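Local coordinates for protein jasmonate-induced oxygenase 2 (Arabidopsis thaliana, PDB 6LSV) that hydroxylates the stress hormone jasmonate to 12-hydroxyjasmonate, using iron, 2-oxoglutarate and molecular oxygen, at residues E95-R98 with E99-H102; R337-G340 with P341-K344. All blocks are in the same frame, centred on the assembly; numbering follows the deposited sequence.

Contact 1 (E95-R98 with E99-H102)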
# COMPACT_ATOMS: atom_id res chain seq x y z
N GLU A 95 -1.44 -3.10 -17.24
CA GLU A 95 -1.89 -2.47 -18.48
C GLU A 95 -3.41 -2.35 -18.54
O GLU A 95 -3.93 -1.41 -19.17
CB GLU A 95 -1.37 -3.25 -19.69
CG GLU A 95 0.15 -3.23 -19.81
CD GLU A 95 0.74 -1.83 -19.64
OE1 GLU A 95 0.28 -0.90 -20.34
OE2 GLU A 95 1.65 -1.67 -18.80
N ASN A 96 -4.14 -3.26 -17.91
CA ASN A 96 -5.58 -3.08 -17.76
C ASN A 96 -5.89 -1.82 -16.97
O ASN A 96 -6.74 -1.01 -17.38
CB ASN A 96 -6.20 -4.30 -17.09
CG ASN A 96 -6.68 -5.34 -18.08
OD1 ASN A 96 -7.87 -5.48 -18.32
ND2 ASN A 96 -5.74 -6.08 -18.66
N TRP A 97 -5.22 -1.64 -15.83
CA TRP A 97 -5.46 -0.44 -15.03
C TRP A 97 -4.94 0.81 -15.73
O TRP A 97 -5.59 1.86 -15.69
CB TRP A 97 -4.82 -0.60 -13.65
CG TRP A 97 -5.67 -1.40 -12.71
CD1 TRP A 97 -5.46 -2.68 -12.30
CD2 TRP A 97 -6.88 -0.96 -12.07
NE1 TRP A 97 -6.47 -3.07 -11.44
CE2 TRP A 97 -7.35 -2.03 -11.29
CE3 TRP A 97 -7.60 0.23 -12.08
CZ2 TRP A 97 -8.51 -1.95 -10.52
CZ3 TRP A 97 -8.75 0.32 -11.32
CH2 TRP A 97 -9.19 -0.77 -10.56
N ARG A 98 -3.79 0.71 -16.39
CA ARG A 98 -3.30 1.85 -17.16
C ARG A 98 -4.32 2.27 -18.21
O ARG A 98 -4.54 3.47 -18.43
CB ARG A 98 -1.96 1.51 -17.82
CG ARG A 98 -1.32 2.69 -18.53
CD ARG A 98 -0.24 2.26 -19.51
NE ARG A 98 0.78 1.40 -18.91
CZ ARG A 98 1.69 1.82 -18.04
NH1 ARG A 98 1.72 3.09 -17.66
NH2 ARG A 98 2.58 0.96 -17.55
N GLU A 99 -4.96 1.30 -18.87
CA GLU A 99 -6.00 1.61 -19.84
C GLU A 99 -7.18 2.29 -19.18
O GLU A 99 -7.77 3.22 -19.74
CB GLU A 99 -6.43 0.33 -20.56
CG GLU A 99 -7.68 0.47 -21.42
CD GLU A 99 -7.46 1.37 -22.63
OE1 GLU A 99 -6.87 0.90 -23.63
OE2 GLU A 99 -7.90 2.54 -22.59
N PHE A 100 -7.55 1.84 -17.97
CA PHE A 100 -8.63 2.49 -17.24
C PHE A 100 -8.32 3.95 -16.96
O PHE A 100 -9.17 4.83 -17.15
CB PHE A 100 -8.89 1.74 -15.93
CG PHE A 100 -9.87 2.43 -15.02
CD1 PHE A 100 -11.24 2.33 -15.25
CD2 PHE A 100 -9.43 3.17 -13.94
CE1 PHE A 100 -12.14 2.97 -14.42
CE2 PHE A 100 -10.33 3.81 -13.10
CZ PHE A 100 -11.69 3.70 -13.34
N PHE A 101 -7.09 4.24 -16.54
CA PHE A 101 -6.72 5.61 -16.21
C PHE A 101 -6.43 6.46 -17.44
O PHE A 101 -6.41 7.69 -17.34
CB PHE A 101 -5.51 5.62 -15.27
CG PHE A 101 -5.85 5.24 -13.86
CD1 PHE A 101 -6.59 6.09 -13.06
CD2 PHE A 101 -5.44 4.02 -13.34
CE1 PHE A 101 -6.91 5.75 -11.76
CE2 PHE A 101 -5.75 3.66 -12.03
CZ PHE A 101 -6.49 4.53 -11.24
N HIS A 102 -6.20 5.84 -18.60
CA HIS A 102 -6.07 6.59 -19.84
C HIS A 102 -7.41 7.00 -20.44
O HIS A 102 -7.43 7.84 -21.35
CB HIS A 102 -5.26 5.80 -20.86
CG HIS A 102 -3.79 5.78 -20.58
ND1 HIS A 102 -2.89 5.06 -21.34
CD2 HIS A 102 -3.07 6.38 -19.60
CE1 HIS A 102 -1.67 5.23 -20.84
NE2 HIS A 102 -1.76 6.03 -19.79
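Glu95-Arg98 and Glu99-His102 are successive turns of one alpha-helix, joined by four i to i+4 backbone hydrogen bonds: Glu99 N to Glu95 O, Phe100 N to Asn96 O, Phe101 N to Trp97 O and His102 N to Arg98 O, the last more bent. Trp97 and Phe100 lie side by side and point the same way; the edge of the indole meets the phenyl face in an offset edge-to-face pair, centroids 5.6 Å apart and planes at 81°. Trp97 CE3 also lies 3.9 Å from Phe101 CE2. On the polar flank, Arg98 CG stands anti to the backbone N (chi1 -174°), which lays its methylenes alongside His102. Arg98 CG makes a CH-pi contact, 3.8 Å from the centroid of the His102 ring. The chain then bends at chi3 (-53°) into a side-on salt bridge, Arg98 NE 2.8 Å from Glu95 OE1 and Arg98 NH2 3.1 Å from Glu95 OE2. Glu293, directly before the 2-oxoglutarate-binding Arg294, forms a salt bridge with Arg98 NH1 through OE2 and a hydrogen bond with His102 NE2 through OE1. Helix 87-102 packs on the main sheet: Trp97 and Phe101 meet Val209 of strand 204-212, Trp97 and Phe100 meet Tyr139 of strand 137-144, and Trp97 also touches helix 161-186.

Contact 2 (R337-G340 with P341-K344). With JAA ({(1R,2R)-3-oxo-2-[(2Z)-pent-2-en-1-yl]cyclopentyl}acetic acid), chain D.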
# COMPACT_ATOMS: atom_id res chain seq x y z
N ARG A 337 -7.93 7.30 7.24
CA ARG A 337 -9.14 7.67 6.50
C ARG A 337 -9.58 9.09 6.83
O ARG A 337 -10.15 9.78 5.97
CB ARG A 337 -10.26 6.68 6.80
CG ARG A 337 -10.23 5.45 5.92
CD ARG A 337 -11.01 4.31 6.53
NE ARG A 337 -10.96 3.11 5.70
CZ ARG A 337 -12.01 2.56 5.10
NH1 ARG A 337 -13.22 3.09 5.25
NH2 ARG A 337 -11.86 1.47 4.37
N THR A 338 -9.30 9.56 8.05
CA THR A 338 -9.68 10.90 8.46
C THR A 338 -8.58 11.93 8.21
O THR A 338 -8.88 13.07 7.85
CB THR A 338 -10.06 10.92 9.94
OG1 THR A 338 -10.81 9.73 10.26
CG2 THR A 338 -10.89 12.15 10.28
N GLN A 339 -7.31 11.54 8.37
CA GLN A 339 -6.19 12.47 8.25
C GLN A 339 -5.39 12.32 6.97
O GLN A 339 -4.62 13.23 6.64
CB GLN A 339 -5.23 12.30 9.43
CG GLN A 339 -5.81 12.62 10.78
CD GLN A 339 -4.75 12.61 11.87
OE1 GLN A 339 -3.77 11.87 11.79
NE2 GLN A 339 -4.95 13.42 12.90
N GLY A 340 -5.51 11.21 6.25
CA GLY A 340 -4.64 10.93 5.14
C GLY A 340 -3.23 10.62 5.60
O GLY A 340 -2.97 10.43 6.80
N PRO A 341 -2.29 10.56 4.66
CA PRO A 341 -0.90 10.22 5.01
C PRO A 341 -0.29 11.13 6.07
O PRO A 341 -0.24 12.35 5.90
CB PRO A 341 -0.16 10.36 3.67
CG PRO A 341 -1.20 10.10 2.65
CD PRO A 341 -2.47 10.68 3.20
N GLN A 342 0.17 10.53 7.17
CA GLN A 342 0.85 11.26 8.23
C GLN A 342 2.13 10.55 8.64
O GLN A 342 2.51 10.57 9.81
CB GLN A 342 -0.07 11.43 9.45
CG GLN A 342 -1.31 12.27 9.20
CD GLN A 342 -1.01 13.64 8.60
OE1 GLN A 342 0.08 14.19 8.77
NE2 GLN A 342 -1.98 14.19 7.89
N GLY A 343 2.81 9.93 7.68
CA GLY A 343 4.04 9.22 8.00
C GLY A 343 3.76 8.03 8.90
O GLY A 343 2.75 7.32 8.74
N LYS A 344 4.65 7.80 9.86
CA LYS A 344 4.48 6.75 10.86
C LYS A 344 3.97 7.30 12.18
O LYS A 344 4.11 6.64 13.22
CB LYS A 344 5.80 6.00 11.07
CG LYS A 344 6.32 5.30 9.82
CD LYS A 344 7.26 4.16 10.18
CE LYS A 344 6.63 3.22 11.20
NZ LYS A 344 7.34 1.92 11.28
O01 JAA D . -6.95 4.27 -0.07
O02 JAA D . -7.85 -0.08 4.48
O03 JAA D . -8.92 1.57 5.42
C04 JAA D . -7.37 2.35 2.68
C05 JAA D . -6.47 3.51 1.97
C06 JAA D . -8.82 2.89 2.57
C07 JAA D . -8.78 3.90 1.62
C08 JAA D . -7.26 3.93 1.02
C09 JAA D . -5.12 2.92 1.36
C10 JAA D . -7.01 2.16 4.05
C11 JAA D . -4.02 2.93 2.42
C12 JAA D . -7.98 1.16 4.69
C13 JAA D . -2.82 3.42 2.17
C14 JAA D . -2.47 4.00 0.81
C15 JAA D . -1.87 5.39 0.98
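Gln342 folds back on Gln339 where helix 334-339 ends, and its NE2 donates to Gln339 O at 3.1 Å. The bond is fairly straight at the hydrogen (152°), with the carbonyl oxygen near the Gln342 amide plane, but the donor stands above the carbonyl plane, well away from a lone pair. A bend at chi2 (-53°) returns the amide to the helix end. Gln342 CG meanwhile rests 3.4 Å from Gly340 O and 3.6 Å from Gln339 OE1, and the two glutamine side chains cross at about a right angle. This is the loose side: both glutamines are exposed, although Gln339 OE1 is hydrogen-bonded to His346 of the following helix. Gly340 is the first residue to leave helical geometry, and its positive phi (70°) turns the chain into Pro341. At this helix C-terminus, in the C-terminal part of a 2-oxoglutarate-dependent dioxygenase, the Gln342 side chain takes the carbonyl of the last helical residue. The inner side is closely packed. Gly340 is buried, and Pro341 touches the iron ligand His227. One turn back, buried Arg337 brings its guanidinium edge to the jasmonate carboxylate: Arg337 NE lies 2.6 Å from jasmonate O03 in a nearly straight bond, and Arg337 NH2 adds a weak one at 3.1 Å to the same oxygen. The Arg337 side chain runs extended from CG to NE, reaching across to the ligand, which is also hydrogen-bonded by Arg333 and Arg208.

Overall arrangement
Contact 1 and contact 2 are separate parts of the same chain: their centres lie about 27 Å apart and their nearest atoms about 15 Å, without touching. Contact 2 contributes Arg337 to the jasmonate pocket, and the Pro341 side chain is about 8 Å from the iron. Contact 1 stands further out, with the Phe101 side chain about 11 Å from both bound 2-oxoglutarate and bound jasmonate. The Phe101 side chain is about 7 Å from that of the 2-oxoglutarate-binding Asn210. Arg98 has a more direct connection to the cosubstrate site, through its salt bridge to Glu293, the neighbour of Arg294. Strand 204-212 connects the two regions, packing against 95-102 and carrying the jasmonate-binding Arg208.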